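Local coordinates for superantigen-like protein SSL8 (Staphylococcus aureus, PDB 3R2T) that is of unknown function but belongs to the staphylococcal superantigen-like proteins, a branch of the staphylococcal and streptococcal toxin family, at residues Tyr111-Val123 with Ile133-Lys145. Residues are numbered along the deposited sequence; the frame is centred on the assembly and turned at random. Where two conformers were deposited one is given.
Sequences YKEKTHGLDVFAV and IFSVSGVTKKNVK
Strands 118-122 and 139-141 run antiparallel, their axes 4.6 Å apart at closest and their directions 148° apart, and pair within the curled sheet of the N-terminal OB-fold domain. D119 and T140 form the hydrogen-bonded pair: D119 N gives a nearly straight bond (173°) to T140 O at 2.8 Å, and T140 N returns one to D119 O. F121 N to G138 O and K142 N to G117 O extend the pairing on either side. At S137 and G138 the strand 133-141 is interrupted, and the direct backbone bonds give way to other links. The hydroxyl of S135, carried anti to its backbone N (chi1 -174°), reaches across to accept a bond from V123 N at 2.9 Å. A water lies within hydrogen-bonding distance of F121 O, S135 OG and S137 O, bridging the strands where they part.

V120 and V139 point to the same face of the sheet, where CG2 of each meets the other at 4.3 Å. V139 CG1 touches both L118 CD2 (3.9 Å) and Y111, whose OH approaches it to 3.4 Å, tyrosine and valine running alongside in opposite senses. V101 and V77 also pack against V120.

D119 and T140 share the other face, where K177 joins them by a salt bridge to D119 OD2 and a hydrogen bond to T140 OG1. The K142 side chain lies roughly perpendicular to that of D119, with CB 3.4 Å from D119 OD1, and its aliphatic part runs along G117. One water closes this end, donating to D119 OD2 at 2.6 Å and accepting from N143 N.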
loop_
_atom_site.group_PDB
_atom_site.type_symbol
_atom_site.label_atom_id
_atom_site.label_comp_id
_atom_site.label_asym_id
_atom_site.label_seq_id
_atom_site.Cartn_x
_atom_site.Cartn_y
_atom_site.Cartn_z
ATOM N N TYR A 111 -9.294 -4.498 -15.503
ATOM C CA TYR A 111 -10.439 -3.591 -15.570
ATOM C C TYR A 111 -10.050 -2.212 -16.092
ATOM O O TYR A 111 -10.371 -1.184 -15.489
ATOM C CB TYR A 111 -11.098 -3.497 -14.198
ATOM C CG TYR A 111 -11.399 -4.859 -13.613
ATOM C CD1 TYR A 111 -12.285 -5.726 -14.243
ATOM C CD2 TYR A 111 -10.821 -5.269 -12.417
ATOM C CE1 TYR A 111 -12.566 -6.974 -13.714
ATOM C CE2 TYR A 111 -11.100 -6.508 -11.880
ATOM C CZ TYR A 111 -11.971 -7.357 -12.534
ATOM O OH TYR A 111 -12.250 -8.585 -12.001
ATOM N N LYS A 112 -9.360 -2.209 -17.228
ATOM C CA LYS A 112 -8.868 -0.971 -17.831
ATOM C C LYS A 112 -10.039 -0.159 -18.379
ATOM O O LYS A 112 -10.018 1.071 -18.353
ATOM C CB LYS A 112 -7.819 -1.266 -18.906
ATOM C CG LYS A 112 -6.545 -1.937 -18.363
ATOM C CD LYS A 112 -5.812 -1.045 -17.333
ATOM C CE LYS A 112 -4.538 -1.697 -16.767
ATOM N NZ LYS A 112 -3.493 -1.967 -17.779
ATOM N N GLU A 113 -11.050 -0.860 -18.879
ATOM C CA GLU A 113 -12.267 -0.225 -19.343
ATOM C C GLU A 113 -13.342 -0.441 -18.264
ATOM O O GLU A 113 -13.264 -1.394 -17.495
ATOM C CB GLU A 113 -12.738 -0.797 -20.695
ATOM C CG GLU A 113 -11.907 -0.390 -21.938
ATOM C CD GLU A 113 -10.491 -0.956 -21.953
ATOM O OE1 GLU A 113 -10.237 -1.952 -21.229
ATOM O OE2 GLU A 113 -9.639 -0.414 -22.704
ATOM N N LYS A 114 -14.326 0.461 -18.225
ATOM C CA LYS A 114 -15.457 0.419 -17.278
ATOM C C LYS A 114 -16.098 -0.971 -17.350
ATOM O O LYS A 114 -16.514 -1.415 -18.415
ATOM C CB LYS A 114 -16.473 1.515 -17.640
ATOM C CG LYS A 114 -17.532 1.884 -16.583
ATOM C CD LYS A 114 -18.380 3.070 -17.115
ATOM C CE LYS A 114 -19.212 3.794 -16.044
ATOM N NZ LYS A 114 -20.257 2.970 -15.386
ATOM N N THR A 115 -16.163 -1.639 -16.205
ATOM C CA THR A 115 -16.686 -2.997 -16.096
ATOM C C THR A 115 -17.872 -3.008 -15.154
ATOM O O THR A 115 -17.805 -2.418 -14.076
ATOM C CB THR A 115 -15.580 -3.936 -15.524
ATOM O OG1 THR A 115 -14.369 -3.752 -16.271
ATOM C CG2 THR A 115 -16.011 -5.417 -15.581
ATOM N N HIS A 116 -18.952 -3.678 -15.561
ATOM C CA HIS A 116 -20.177 -3.775 -14.743
ATOM C C HIS A 116 -20.351 -5.167 -14.156
ATOM O O HIS A 116 -19.709 -6.113 -14.581
ATOM C CB HIS A 116 -21.436 -3.484 -15.569
ATOM C CG HIS A 116 -21.479 -2.122 -16.179
ATOM N ND1 HIS A 116 -21.689 -0.981 -15.434
ATOM C CD2 HIS A 116 -21.403 -1.724 -17.468
ATOM C CE1 HIS A 116 -21.697 0.067 -16.236
ATOM N NE2 HIS A 116 -21.534 -0.356 -17.477
ATOM N N GLY A 117 -21.238 -5.272 -13.176
ATOM C CA GLY A 117 -21.564 -6.542 -12.557
ATOM C C GLY A 117 -20.504 -7.176 -11.692
ATOM O O GLY A 117 -20.350 -8.380 -11.704
ATOM N N LEU A 118 -19.787 -6.387 -10.915
ATOM C CA LEU A 118 -18.755 -6.966 -10.071
ATOM C C LEU A 118 -19.165 -7.096 -8.607
ATOM O O LEU A 118 -20.003 -6.351 -8.130
ATOM C CB LEU A 118 -17.503 -6.114 -10.130
ATOM C CG LEU A 118 -16.770 -5.929 -11.443
ATOM C CD1 LEU A 118 -15.705 -4.834 -11.274
ATOM C CD2 LEU A 118 -16.166 -7.246 -11.895
ATOM N N ASP A 119 -18.584 -8.082 -7.918
ATOM C CA ASP A 119 -18.768 -8.264 -6.463
ATOM C C ASP A 119 -17.387 -8.032 -5.881
ATOM O O ASP A 119 -16.370 -8.286 -6.534
ATOM C CB ASP A 119 -19.289 -9.651 -6.064
ATOM C CG ASP A 119 -20.779 -9.844 -6.371
ATOM O OD1 ASP A 119 -21.445 -8.881 -6.815
ATOM O OD2 ASP A 119 -21.293 -10.961 -6.146
ATOM N N VAL A 120 -17.340 -7.530 -4.661
ATOM C CA VAL A 120 -16.078 -7.238 -4.045
ATOM C C VAL A 120 -16.130 -7.568 -2.587
ATOM O O VAL A 120 -17.046 -7.123 -1.879
ATOM C CB VAL A 120 -15.736 -5.734 -4.179
ATOM C CG1 VAL A 120 -14.455 -5.392 -3.424
ATOM C CG2 VAL A 120 -15.643 -5.314 -5.660
ATOM N N PHE A 121 -15.169 -8.386 -2.142
ATOM C CA PHE A 121 -15.048 -8.711 -0.748
ATOM C C PHE A 121 -13.874 -7.861 -0.322
ATOM O O PHE A 121 -12.804 -7.982 -0.877
ATOM C CB PHE A 121 -14.786 -10.197 -0.522
ATOM C CG PHE A 121 -14.713 -10.562 0.935
ATOM C CD1 PHE A 121 -15.878 -10.722 1.679
ATOM C CD2 PHE A 121 -13.490 -10.725 1.566
ATOM C CE1 PHE A 121 -15.817 -11.040 3.039
ATOM C CE2 PHE A 121 -13.423 -11.038 2.914
ATOM C CZ PHE A 121 -14.585 -11.187 3.655
ATOM N N ALA A 122 -14.084 -6.986 0.647
ATOM C CA ALA A 122 -13.055 -6.053 1.094
ATOM C C ALA A 122 -12.748 -6.165 2.572
ATOM O O ALA A 122 -13.643 -6.381 3.387
ATOM C CB ALA A 122 -13.494 -4.610 0.767
ATOM N N VAL A 123 -11.462 -6.032 2.888
ATOM C CA VAL A 123 -10.944 -6.076 4.259
ATOM C C VAL A 123 -9.947 -4.913 4.357
ATOM O O VAL A 123 -9.084 -4.749 3.501
ATOM C CB VAL A 123 -10.235 -7.420 4.553
ATOM C CG1 VAL A 123 -9.692 -7.450 5.977
ATOM C CG2 VAL A 123 -11.188 -8.565 4.331
ATOM N N ILE A 133 -11.426 3.050 2.558
ATOM C CA ILE A 133 -10.885 1.771 2.968
ATOM C C ILE A 133 -10.017 1.127 1.896
ATOM O O ILE A 133 -10.501 0.797 0.815
ATOM C CB ILE A 133 -12.063 0.826 3.304
ATOM C CG1 ILE A 133 -12.915 1.450 4.430
ATOM C CG2 ILE A 133 -11.554 -0.527 3.698
ATOM C CD1 ILE A 133 -14.292 0.789 4.645
ATOM N N PHE A 134 -8.740 0.943 2.215
ATOM C CA PHE A 134 -7.777 0.324 1.303
ATOM C C PHE A 134 -7.813 -1.189 1.456
ATOM O O PHE A 134 -7.510 -1.710 2.525
ATOM C CB PHE A 134 -6.365 0.825 1.618
ATOM C CG PHE A 134 -6.050 2.209 1.083
ATOM C CD1 PHE A 134 -7.008 3.209 1.037
ATOM C CD2 PHE A 134 -4.751 2.527 0.721
ATOM C CE1 PHE A 134 -6.691 4.488 0.566
ATOM C CE2 PHE A 134 -4.417 3.805 0.259
ATOM C CZ PHE A 134 -5.395 4.788 0.182
ATOM N N SER A 135 -8.148 -1.885 0.381
ATOM C CA SER A 135 -8.224 -3.334 0.396
ATOM C C SER A 135 -7.576 -3.906 -0.864
ATOM O O SER A 135 -7.410 -3.189 -1.872
ATOM C CB SER A 135 -9.682 -3.783 0.496
ATOM O OG SER A 135 -9.793 -5.190 0.643
ATOM N N VAL A 136 -7.224 -5.195 -0.798
ATOM C CA VAL A 136 -6.555 -5.890 -1.899
ATOM C C VAL A 136 -7.414 -6.905 -2.641
ATOM O O VAL A 136 -7.930 -7.829 -2.047
ATOM C CB VAL A 136 -5.325 -6.664 -1.398
ATOM C CG1 VAL A 136 -4.675 -7.425 -2.542
ATOM C CG2 VAL A 136 -4.326 -5.715 -0.723
ATOM N N SER A 137 -7.550 -6.715 -3.949
ATOM C CA SER A 137 -8.275 -7.643 -4.818
ATOM C C SER A 137 -9.652 -8.065 -4.273
ATOM O O SER A 137 -10.439 -7.203 -3.862
ATOM C CB SER A 137 -7.370 -8.826 -5.104
ATOM O OG SER A 137 -6.149 -8.364 -5.659
ATOM N N GLY A 138 -9.952 -9.364 -4.265
ATOM C CA GLY A 138 -11.256 -9.846 -3.789
ATOM C C GLY A 138 -12.388 -9.513 -4.743
ATOM O O GLY A 138 -13.533 -9.395 -4.329
ATOM N N VAL A 139 -12.069 -9.371 -6.028
ATOM C CA VAL A 139 -13.053 -9.016 -7.038
ATOM C C VAL A 139 -13.463 -10.230 -7.842
ATOM O O VAL A 139 -12.615 -11.001 -8.232
ATOM C CB VAL A 139 -12.481 -7.970 -8.028
ATOM C CG1 VAL A 139 -13.560 -7.555 -9.028
ATOM C CG2 VAL A 139 -11.936 -6.702 -7.288
ATOM N N THR A 140 -14.765 -10.365 -8.101
ATOM C CA THR A 140 -15.349 -11.469 -8.883
ATOM C C THR A 140 -16.577 -10.991 -9.670
ATOM O O THR A 140 -17.034 -9.851 -9.497
ATOM C CB THR A 140 -15.912 -12.548 -7.934
ATOM O OG1 THR A 140 -16.799 -11.919 -6.998
ATOM C CG2 THR A 140 -14.822 -13.243 -7.149
ATOM N N LYS A 141 -17.101 -11.862 -10.537
ATOM C CA LYS A 141 -18.318 -11.566 -11.285
ATOM C C LYS A 141 -19.480 -11.916 -10.382
ATOM O O LYS A 141 -19.394 -12.855 -9.593
ATOM C CB LYS A 141 -18.450 -12.406 -12.559
ATOM C CG LYS A 141 -17.489 -12.086 -13.691
ATOM C CD LYS A 141 -17.918 -12.861 -14.942
ATOM C CE LYS A 141 -17.157 -12.444 -16.199
ATOM N NZ LYS A 141 -17.797 -13.060 -17.413
ATOM N N LYS A 142 -20.575 -11.176 -10.505
ATOM C CA LYS A 142 -21.767 -11.442 -9.690
ATOM C C LYS A 142 -22.500 -12.694 -10.176
ATOM O O LYS A 142 -22.242 -13.209 -11.269
ATOM C CB LYS A 142 -22.727 -10.247 -9.694
ATOM C CG LYS A 142 -23.399 -9.917 -11.031
ATOM C CD LYS A 142 -24.254 -8.635 -10.872
ATOM C CE LYS A 142 -25.056 -8.263 -12.110
ATOM N NZ LYS A 142 -26.195 -9.170 -12.365
ATOM N N ASN A 143 -23.398 -13.190 -9.335
ATOM C CA ASN A 143 -24.195 -14.355 -9.669
ATOM C C ASN A 143 -25.095 -14.143 -10.865
ATOM O O ASN A 143 -25.703 -13.093 -11.005
ATOM C CB ASN A 143 -25.088 -14.737 -8.498
ATOM C CG ASN A 143 -24.329 -15.402 -7.394
ATOM O OD1 ASN A 143 -23.131 -15.640 -7.506
ATOM N ND2 ASN A 143 -25.028 -15.731 -6.321
ATOM N N VAL A 144 -25.172 -15.161 -11.706
ATOM C CA VAL A 144 -26.042 -15.156 -12.877
ATOM C C VAL A 144 -27.408 -15.711 -12.469
ATOM O O VAL A 144 -28.442 -15.285 -12.997
ATOM C CB VAL A 144 -25.458 -16.045 -13.996
ATOM C CG1 VAL A 144 -26.515 -16.367 -15.062
ATOM C CG2 VAL A 144 -24.213 -15.395 -14.598
ATOM N N LYS A 145 -27.409 -16.684 -11.551
ATOM C CA LYS A 145 -28.649 -17.302 -11.077
ATOM C C LYS A 145 -29.081 -16.725 -9.742
ATOM O O LYS A 145 -28.369 -15.937 -9.140
ATOM C CB LYS A 145 -28.498 -18.823 -10.992
ATOM C CG LYS A 145 -28.343 -19.447 -12.356
ATOM C CD LYS A 145 -28.079 -20.946 -12.333
ATOM C CE LYS A 145 -27.999 -21.475 -13.783
ATOM N NZ LYS A 145 -27.738 -22.948 -13.859
HETATM O O HOH W 1 -23.467 -12.285 -6.659
HETATM O O HOH W 2 -11.072 -5.926 -1.705
HETATM O O HOH W 3 -7.574 -6.355 1.838
#